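Branched-chain alpha-ketoacid decarboxylase (Lactococcus lactis, PDB 2VBF) probably decarboxylates branched-chain and aromatic alpha-keto acids to aldehydes, using thiamine diphosphate and a magnesium ion. Local coordinates at residues A[146-160]-A[171-185]. Sequence-based numbering, arbitrary orientation.
Sequences FMKMHEPVTAARTLL and RVLSQLLKERKPVYI
Tyr-184, on strand 183-185, packs its ring between Met-147 and His-150, its CG anti to the backbone N (chi1 173°). Its CE1 sits over the centre of the His-150 ring, and His-150 ND1 lies 3.5 Å from Tyr-184 CE1. The planes are inclined at 43°, an oblique aromatic contact. Met-147 CG lies 3.4 Å from Tyr-184 CE2, and SD, on the bent chain, makes an oblique Met-aromatic contact. The hydroxyl of Tyr-184 is hydrogen-bonded to Glu-99 of helix 97-111. His-150 ND1 donates an almost straight bond, 2.8 Å, to Phe-146 O, which lies in the imidazole plane and fixes the ring rotation. Replacing His-150 with an alanine would probably leave a gap beside Tyr-184 CD1 and CE1, and Phe-146 O without its side-chain donor. Arg-157 grips Thr-154 OG1 side-on through NE and NH2.

On the face that carries Ala-156 and Thr-158, opposite Tyr-184 and Arg-157, helix 171-179 runs nearly antiparallel to strand 156-159. The methyl of Ala-156 rests 3.9 Å from Gln-175 CB, and Thr-158 CG2 meets Val-172 CG1 at 3.8 Å. Arg-171 NH2 donates a 3.0 Å hydrogen bond to Arg-157 O, coming from above the carbonyl plane, with the oxygen close to the guanidinium plane. NH2 also forms a salt bridge with Glu-168. A water joins Arg-171 NH1 to Arg-157 N.

The strands pair in parallel, and Thr-158 N bonds to Tyr-184 O at 3.0 Å. Strand 156-159, helix 165-179 and strand 183-188 form a beta-alpha-beta crossover at the edge of the six-stranded parallel sheet in the N-terminal thiamine diphosphate-binding domain.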
loop_
_atom_site.group_PDB
_atom_site.type_symbol
_atom_site.label_atom_id
_atom_site.label_comp_id
_atom_site.label_asym_id
_atom_site.label_seq_id
_atom_site.Cartn_x
_atom_site.Cartn_y
_atom_site.Cartn_z
ATOM N N PHE A 146 -9.614 -2.965 -12.464
ATOM C CA PHE A 146 -9.255 -2.269 -11.230
ATOM C C PHE A 146 -10.476 -1.536 -10.674
ATOM O O PHE A 146 -10.681 -1.526 -9.468
ATOM C CB PHE A 146 -7.996 -1.405 -11.421
ATOM C CG PHE A 146 -6.859 -2.156 -12.097
ATOM C CD1 PHE A 146 -6.526 -3.438 -11.683
ATOM C CD2 PHE A 146 -6.147 -1.599 -13.153
ATOM C CE1 PHE A 146 -5.520 -4.146 -12.312
ATOM C CE2 PHE A 146 -5.131 -2.318 -13.777
ATOM C CZ PHE A 146 -4.833 -3.586 -13.361
ATOM N N MET A 147 -11.325 -0.992 -11.540
ATOM C CA MET A 147 -12.573 -0.388 -11.085
ATOM C C MET A 147 -13.490 -1.456 -10.463
ATOM O O MET A 147 -14.094 -1.207 -9.421
ATOM C CB MET A 147 -13.310 0.356 -12.210
ATOM C CG MET A 147 -14.549 1.115 -11.720
ATOM S SD MET A 147 -15.166 2.320 -12.906
ATOM C CE MET A 147 -15.934 1.216 -14.069
ATOM N N LYS A 148 -13.596 -2.621 -11.098
ATOM C CA LYS A 148 -14.370 -3.735 -10.533
ATOM C C LYS A 148 -13.884 -4.080 -9.112
ATOM O O LYS A 148 -14.684 -4.287 -8.199
ATOM C CB LYS A 148 -14.302 -4.976 -11.417
ATOM C CG LYS A 148 -15.026 -6.158 -10.789
ATOM C CD LYS A 148 -15.305 -7.299 -11.721
ATOM C CE LYS A 148 -16.335 -8.236 -11.091
ATOM N NZ LYS A 148 -16.382 -9.575 -11.745
ATOM N N MET A 149 -12.567 -4.117 -8.933
ATOM C CA MET A 149 -11.975 -4.435 -7.618
ATOM C C MET A 149 -12.368 -3.416 -6.542
ATOM O O MET A 149 -12.325 -3.732 -5.353
ATOM C CB MET A 149 -10.448 -4.567 -7.701
ATOM C CG MET A 149 -10.009 -5.764 -8.537
ATOM S SD MET A 149 -8.322 -5.714 -9.156
ATOM C CE MET A 149 -7.398 -5.867 -7.631
ATOM N N HIS A 150 -12.768 -2.207 -6.941
ATOM C CA HIS A 150 -13.200 -1.203 -5.980
ATOM C C HIS A 150 -14.695 -1.285 -5.599
ATOM O O HIS A 150 -15.165 -0.505 -4.776
ATOM C CB HIS A 150 -12.905 0.195 -6.519
ATOM C CG HIS A 150 -11.466 0.596 -6.403
ATOM N ND1 HIS A 150 -10.499 0.157 -7.284
ATOM C CD2 HIS A 150 -10.826 1.371 -5.494
ATOM C CE1 HIS A 150 -9.331 0.667 -6.931
ATOM N NE2 HIS A 150 -9.499 1.396 -5.843
ATOM N N GLU A 151 -15.445 -2.187 -6.225
ATOM C CA GLU A 151 -16.885 -2.256 -5.982
ATOM C C GLU A 151 -17.249 -2.376 -4.492
ATOM O O GLU A 151 -18.085 -1.609 -4.017
ATOM C CB GLU A 151 -17.537 -3.357 -6.830
ATOM C CG GLU A 151 -17.646 -2.948 -8.295
ATOM C CD GLU A 151 -18.142 -4.046 -9.224
ATOM O OE1 GLU A 151 -18.569 -5.129 -8.748
ATOM O OE2 GLU A 151 -18.105 -3.809 -10.450
ATOM N N PRO A 152 -16.590 -3.287 -3.743
ATOM C CA PRO A 152 -16.990 -3.423 -2.334
ATOM C C PRO A 152 -16.632 -2.279 -1.391
ATOM O O PRO A 152 -17.130 -2.262 -0.260
ATOM C CB PRO A 152 -16.251 -4.693 -1.893
ATOM C CG PRO A 152 -15.926 -5.416 -3.185
ATOM C CD PRO A 152 -15.582 -4.299 -4.104
ATOM N N VAL A 153 -15.773 -1.351 -1.828
ATOM C CA VAL A 153 -15.269 -0.294 -0.973
ATOM C C VAL A 153 -15.584 1.113 -1.528
ATOM O O VAL A 153 -14.971 2.109 -1.135
ATOM C CB VAL A 153 -13.736 -0.478 -0.712
ATOM C CG1 VAL A 153 -13.483 -1.761 0.067
ATOM C CG2 VAL A 153 -12.942 -0.466 -2.027
ATOM N N THR A 154 -16.566 1.195 -2.422
ATOM C CA THR A 154 -17.022 2.484 -2.924
ATOM C C THR A 154 -18.549 2.528 -3.005
ATOM O O THR A 154 -19.193 1.527 -3.288
ATOM C CB THR A 154 -16.437 2.775 -4.342
ATOM O OG1 THR A 154 -16.683 1.654 -5.199
ATOM C CG2 THR A 154 -14.905 3.073 -4.302
ATOM N N ALA A 155 -19.128 3.690 -2.713
ATOM C CA ALA A 155 -20.575 3.876 -2.835
ATOM C C ALA A 155 -20.995 4.046 -4.289
ATOM O O ALA A 155 -22.136 3.739 -4.660
ATOM C CB ALA A 155 -21.009 5.068 -2.045
ATOM N N ALA A 156 -20.090 4.585 -5.097
ATOM C CA ALA A 156 -20.337 4.785 -6.512
ATOM C C ALA A 156 -19.008 4.873 -7.240
ATOM O O ALA A 156 -17.990 5.247 -6.649
ATOM C CB ALA A 156 -21.143 6.072 -6.731
ATOM N N ARG A 157 -19.029 4.538 -8.524
ATOM C CA ARG A 157 -17.829 4.546 -9.349
ATOM C C ARG A 157 -18.178 4.827 -10.798
ATOM O O ARG A 157 -19.268 4.463 -11.250
ATOM C CB ARG A 157 -17.100 3.212 -9.220
ATOM C CG ARG A 157 -17.810 2.013 -9.817
ATOM C CD ARG A 157 -17.459 0.739 -9.068
ATOM N NE ARG A 157 -17.983 0.835 -7.724
ATOM C CZ ARG A 157 -19.256 0.636 -7.386
ATOM N NH1 ARG A 157 -20.173 0.259 -8.275
ATOM N NH2 ARG A 157 -19.614 0.790 -6.126
ATOM N N THR A 158 -17.263 5.471 -11.519
ATOM C CA THR A 158 -17.500 5.795 -12.924
ATOM C C THR A 158 -16.227 5.776 -13.763
ATOM O O THR A 158 -15.159 6.166 -13.285
ATOM C CB THR A 158 -18.196 7.182 -13.072
ATOM O OG1 THR A 158 -18.542 7.428 -14.456
ATOM C CG2 THR A 158 -17.304 8.311 -12.567
ATOM N N LEU A 159 -16.364 5.289 -14.994
ATOM C CA LEU A 159 -15.378 5.496 -16.057
ATOM C C LEU A 159 -15.901 6.616 -16.948
ATOM O O LEU A 159 -16.919 6.437 -17.646
ATOM C CB LEU A 159 -15.193 4.229 -16.892
ATOM C CG LEU A 159 -14.408 4.393 -18.202
ATOM C CD1 LEU A 159 -13.019 5.009 -17.947
ATOM C CD2 LEU A 159 -14.317 3.065 -18.927
ATOM N N LEU A 160 -15.218 7.757 -16.947
ATOM C CA LEU A 160 -15.718 8.908 -17.674
ATOM C C LEU A 160 -15.405 8.804 -19.171
ATOM O O LEU A 160 -14.394 8.221 -19.577
ATOM C CB LEU A 160 -15.147 10.216 -17.134
ATOM C CG LEU A 160 -15.377 10.556 -15.659
ATOM C CD1 LEU A 160 -14.704 11.887 -15.342
ATOM C CD2 LEU A 160 -16.868 10.588 -15.302
ATOM N N ARG A 171 -23.352 12.497 -10.695
ATOM C CA ARG A 171 -23.966 11.305 -10.131
ATOM C C ARG A 171 -23.139 10.795 -8.961
ATOM O O ARG A 171 -23.669 10.555 -7.885
ATOM C CB ARG A 171 -24.095 10.196 -11.166
ATOM C CG ARG A 171 -24.713 8.898 -10.593
ATOM C CD ARG A 171 -24.844 7.807 -11.624
ATOM N NE ARG A 171 -23.572 7.279 -12.124
ATOM C CZ ARG A 171 -22.805 6.415 -11.469
ATOM N NH1 ARG A 171 -23.134 6.000 -10.251
ATOM N NH2 ARG A 171 -21.696 5.977 -12.034
ATOM N N VAL A 172 -21.839 10.631 -9.175
ATOM C CA VAL A 172 -21.011 10.027 -8.125
ATOM C C VAL A 172 -20.814 10.990 -6.945
ATOM O O VAL A 172 -20.860 10.557 -5.799
ATOM C CB VAL A 172 -19.662 9.478 -8.678
ATOM C CG1 VAL A 172 -19.901 8.537 -9.871
ATOM C CG2 VAL A 172 -18.714 10.616 -9.059
ATOM N N LEU A 173 -20.638 12.287 -7.205
ATOM C CA LEU A 173 -20.473 13.253 -6.127
ATOM C C LEU A 173 -21.778 13.495 -5.372
ATOM O O LEU A 173 -21.763 13.793 -4.183
ATOM C CB LEU A 173 -19.883 14.571 -6.644
ATOM C CG LEU A 173 -18.485 14.468 -7.262
ATOM C CD1 LEU A 173 -17.998 15.822 -7.738
ATOM C CD2 LEU A 173 -17.477 13.877 -6.281
ATOM N N SER A 174 -22.909 13.376 -6.071
ATOM C CA SER A 174 -24.208 13.413 -5.401
ATOM C C SER A 174 -24.331 12.222 -4.447
ATOM O O SER A 174 -24.835 12.379 -3.329
ATOM C CB SER A 174 -25.349 13.422 -6.424
ATOM O OG SER A 174 -25.394 14.671 -7.096
ATOM N N GLN A 175 -23.840 11.054 -4.866
ATOM C CA GLN A 175 -23.789 9.878 -3.984
ATOM C C GLN A 175 -22.842 10.112 -2.802
ATOM O O GLN A 175 -23.137 9.704 -1.682
ATOM C CB GLN A 175 -23.407 8.612 -4.744
ATOM C CG GLN A 175 -23.778 7.312 -4.033
ATOM C CD GLN A 175 -25.285 7.057 -3.934
ATOM O OE1 GLN A 175 -26.124 7.838 -4.442
ATOM N NE2 GLN A 175 -25.641 5.949 -3.312
ATOM N N LEU A 176 -21.714 10.785 -3.035
ATOM C CA LEU A 176 -20.840 11.172 -1.919
ATOM C C LEU A 176 -21.613 12.018 -0.901
ATOM O O LEU A 176 -21.556 11.773 0.300
ATOM C CB LEU A 176 -19.600 11.907 -2.420
ATOM C CG LEU A 176 -18.637 12.351 -1.314
ATOM C CD1 LEU A 176 -17.207 11.994 -1.665
ATOM C CD2 LEU A 176 -18.778 13.832 -1.000
ATOM N N LEU A 177 -22.365 12.991 -1.395
ATOM C CA LEU A 177 -23.211 13.844 -0.504
ATOM C C LEU A 177 -24.292 13.055 0.242
ATOM O O LEU A 177 -24.525 13.294 1.431
ATOM C CB LEU A 177 -23.825 14.996 -1.303
ATOM C CG LEU A 177 -22.810 16.073 -1.684
ATOM C CD1 LEU A 177 -23.398 17.048 -2.699
ATOM C CD2 LEU A 177 -22.314 16.807 -0.442
ATOM N N LYS A 178 -24.918 12.102 -0.440
ATOM C CA LYS A 178 -26.037 11.348 0.131
ATOM C C LYS A 178 -25.595 10.426 1.266
ATOM O O LYS A 178 -26.253 10.370 2.311
ATOM C CB LYS A 178 -26.732 10.522 -0.954
ATOM C CG LYS A 178 -28.001 9.775 -0.505
ATOM C CD LYS A 178 -28.090 8.395 -1.168
ATOM C CE LYS A 178 -29.363 7.636 -0.790
ATOM N NZ LYS A 178 -30.585 8.225 -1.416
ATOM N N GLU A 179 -24.504 9.693 1.048
ATOM C CA GLU A 179 -24.081 8.620 1.960
ATOM C C GLU A 179 -22.821 8.953 2.764
ATOM O O GLU A 179 -22.546 8.289 3.754
ATOM C CB GLU A 179 -23.785 7.337 1.173
ATOM C CG GLU A 179 -24.947 6.697 0.436
ATOM C CD GLU A 179 -24.569 5.338 -0.153
ATOM O OE1 GLU A 179 -24.155 4.430 0.617
ATOM O OE2 GLU A 179 -24.677 5.174 -1.386
ATOM N N ARG A 180 -22.066 9.957 2.310
ATOM C CA ARG A 180 -20.759 10.341 2.856
ATOM C C ARG A 180 -19.724 9.202 2.893
ATOM O O ARG A 180 -18.803 9.216 3.714
ATOM C CB ARG A 180 -20.911 11.025 4.217
ATOM C CG ARG A 180 -21.853 12.225 4.209
ATOM C CD ARG A 180 -21.352 13.396 3.371
ATOM N NE ARG A 180 -22.483 14.247 2.994
ATOM C CZ ARG A 180 -22.843 15.370 3.604
ATOM N NH1 ARG A 180 -22.141 15.856 4.619
ATOM N NH2 ARG A 180 -23.925 16.020 3.180
ATOM N N LYS A 181 -19.872 8.263 1.963
ATOM C CA LYS A 181 -18.923 7.169 1.742
ATOM C C LYS A 181 -18.058 7.496 0.506
ATOM O O LYS A 181 -18.416 8.355 -0.306
ATOM C CB LYS A 181 -19.655 5.841 1.524
ATOM C CG LYS A 181 -20.351 5.256 2.740
ATOM C CD LYS A 181 -21.211 4.058 2.318
ATOM C CE LYS A 181 -21.538 3.147 3.503
ATOM N NZ LYS A 181 -22.588 3.762 4.374
ATOM N N PRO A 182 -16.889 6.837 0.383
ATOM C CA PRO A 182 -16.007 7.153 -0.746
ATOM C C PRO A 182 -16.597 6.830 -2.116
ATOM O O PRO A 182 -17.391 5.902 -2.272
ATOM C CB PRO A 182 -14.737 6.329 -0.479
ATOM C CG PRO A 182 -15.083 5.386 0.588
ATOM C CD PRO A 182 -16.307 5.845 1.291
ATOM N N VAL A 183 -16.180 7.615 -3.100
ATOM C CA VAL A 183 -16.528 7.363 -4.483
ATOM C C VAL A 183 -15.271 7.434 -5.333
ATOM O O VAL A 183 -14.210 7.874 -4.873
ATOM C CB VAL A 183 -17.590 8.341 -4.994
ATOM C CG1 VAL A 183 -18.854 8.208 -4.136
ATOM C CG2 VAL A 183 -17.055 9.779 -4.990
ATOM N N TYR A 184 -15.419 7.011 -6.579
ATOM C CA TYR A 184 -14.293 6.682 -7.459
ATOM C C TYR A 184 -14.587 7.178 -8.877
ATOM O O TYR A 184 -15.642 6.883 -9.436
ATOM C CB TYR A 184 -14.115 5.172 -7.408
ATOM C CG TYR A 184 -13.118 4.513 -8.349
ATOM C CD1 TYR A 184 -11.932 3.970 -7.852
ATOM C CD2 TYR A 184 -13.402 4.317 -9.698
ATOM C CE1 TYR A 184 -11.043 3.294 -8.688
ATOM C CE2 TYR A 184 -12.523 3.635 -10.534
ATOM C CZ TYR A 184 -11.339 3.141 -10.027
ATOM O OH TYR A 184 -10.463 2.453 -10.841
ATOM N N ILE A 185 -13.633 7.919 -9.439
ATOM C CA ILE A 185 -13.750 8.524 -10.765
ATOM C C ILE A 185 -12.516 8.157 -11.560
ATOM O O ILE A 185 -11.414 8.550 -11.194
ATOM C CB ILE A 185 -13.882 10.066 -10.678
ATOM C CG1 ILE A 185 -15.143 10.454 -9.887
ATOM C CG2 ILE A 185 -13.870 10.694 -12.069
ATOM C CD1 ILE A 185 -15.254 11.945 -9.567
HETATM O O HOH W 1 -21.704 3.513 -9.352
#